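Local coordinates for protein alginate lyase (Chitinophaga sp. MD30, PDB 6KCW) that cleaves the polysaccharide alginate as a member of polysaccharide lyase family 36, apparently using lysine as both catalytic base and catalytic acid, at residues 16-19 and 20-24. Sequence-based numbering, arbitrary orientation.
Sequences GAYS and SGNAA
One face of the Tyr18 ring rests on Asn22 CB, a CH-pi contact in which the carbon sits 3.8 Å from the ring centroid, displaced toward the CD1-CE1 rim. Ala23 approaches obliquely on the same side of the plane, near the CE2 rim, its CB 3.6 Å from Tyr18 CE2. The ring reaches both residues because Tyr18 CG lies anti to its own backbone N (chi1 -173°), which sends the side chain alongside the first turn of helix 20-27. Trp10 and Tyr13 make edge-to-face contacts with the same ring. The phenol OH is hydrogen-bonded to Asp26, further along the helix. The Asn22 amide is turned 40° from the ring plane and points its oxygen back at Ser19.

Ser19 and Asn22 form a capping box. Asn22 N donates to Ser19 OG at 3.1 Å with an N-H...O angle of 165°. In return, Asn22 OD1 accepts from Ser19 N at 3.0 Å, the donor tilted out of the carbonyl plane. Ser19 OG also donates weakly to Asn22 OD1. This hydroxyl lies between the backbone N and the carbonyl carbon of Ser19, facing the first turn. Ala23 N then donates to Ser19 O at 3.3 Å, starting the helical pattern that Ala24 N to Ser20 O continues.

Strand 16-17, paired with strand 38-41, leads through Tyr18 and Ser19 into helix 20-27 of this concanavalin-like lyase, with the Tyr18 side chain about 11 Å from the bound calcium ion. Reciprocal bonds from Ser19 and Asn22 satisfy two backbone N-H groups at the helix start. Asn22 OD1 takes one good bond from Ser19 N and a weak one from Ser19 OG, which should restrain the amide's rotation while its CB packs on a face of the buried Tyr18 ring.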
loop_
_atom_site.group_PDB
_atom_site.type_symbol
_atom_site.label_atom_id
_atom_site.label_comp_id
_atom_site.label_asym_id
_atom_site.label_seq_id
_atom_site.Cartn_x
_atom_site.Cartn_y
_atom_site.Cartn_z
ATOM N N GLY A 16 3.695 -15.790 -16.898
ATOM C CA GLY A 16 4.221 -16.882 -16.106
ATOM C C GLY A 16 4.746 -16.394 -14.769
ATOM O O GLY A 16 4.893 -15.206 -14.520
ATOM N N ALA A 17 5.054 -17.379 -13.918
ATOM C CA ALA A 17 5.376 -17.116 -12.524
ATOM C C ALA A 17 6.505 -16.100 -12.399
ATOM O O ALA A 17 7.439 -16.058 -13.206
ATOM C CB ALA A 17 5.753 -18.418 -11.807
ATOM N N TYR A 18 6.393 -15.278 -11.365
ATOM C CA TYR A 18 7.347 -14.234 -11.022
ATOM C C TYR A 18 8.007 -14.671 -9.719
ATOM O O TYR A 18 7.336 -14.807 -8.688
ATOM C CB TYR A 18 6.611 -12.901 -10.889
ATOM C CG TYR A 18 7.441 -11.649 -10.690
ATOM C CD1 TYR A 18 8.109 -11.055 -11.751
ATOM C CD2 TYR A 18 7.484 -11.010 -9.445
ATOM C CE1 TYR A 18 8.841 -9.887 -11.573
ATOM C CE2 TYR A 18 8.211 -9.847 -9.253
ATOM C CZ TYR A 18 8.886 -9.285 -10.322
ATOM O OH TYR A 18 9.612 -8.123 -10.135
ATOM N N SER A 19 9.307 -14.931 -9.776
ATOM C CA SER A 19 9.987 -15.561 -8.659
ATOM C C SER A 19 10.425 -14.513 -7.642
ATOM O O SER A 19 10.304 -13.309 -7.863
ATOM C CB SER A 19 11.192 -16.353 -9.156
ATOM O OG SER A 19 12.247 -15.469 -9.487
ATOM N N SER A 20 10.943 -14.991 -6.503
ATOM C CA SER A 20 11.554 -14.076 -5.546
ATOM C C SER A 20 12.739 -13.356 -6.173
ATOM O O SER A 20 12.877 -12.136 -6.031
ATOM C CB SER A 20 11.994 -14.815 -4.275
ATOM O OG SER A 20 11.598 -16.174 -4.279
ATOM N N GLY A 21 13.595 -14.096 -6.882
ATOM C CA GLY A 21 14.757 -13.482 -7.506
ATOM C C GLY A 21 14.402 -12.374 -8.484
ATOM O O GLY A 21 15.097 -11.360 -8.557
ATOM N N ASN A 22 13.325 -12.557 -9.257
ATOM C CA ASN A 22 12.848 -11.494 -10.142
ATOM C C ASN A 22 12.506 -10.237 -9.343
ATOM O O ASN A 22 12.949 -9.130 -9.675
ATOM C CB ASN A 22 11.619 -11.964 -10.929
ATOM C CG ASN A 22 11.910 -13.153 -11.849
ATOM O OD1 ASN A 22 11.080 -14.053 -12.001
ATOM N ND2 ASN A 22 13.086 -13.155 -12.468
ATOM N N ALA A 23 11.717 -10.405 -8.273
ATOM C CA ALA A 23 11.316 -9.282 -7.423
ATOM C C ALA A 23 12.520 -8.597 -6.792
ATOM O O ALA A 23 12.639 -7.365 -6.828
ATOM C CB ALA A 23 10.352 -9.763 -6.337
ATOM N N ALA A 24 13.423 -9.380 -6.201
ATOM C CA ALA A 24 14.627 -8.796 -5.623
ATOM C C ALA A 24 15.446 -8.072 -6.684
ATOM O O ALA A 24 16.012 -7.003 -6.424
ATOM C CB ALA A 24 15.459 -9.881 -4.941
#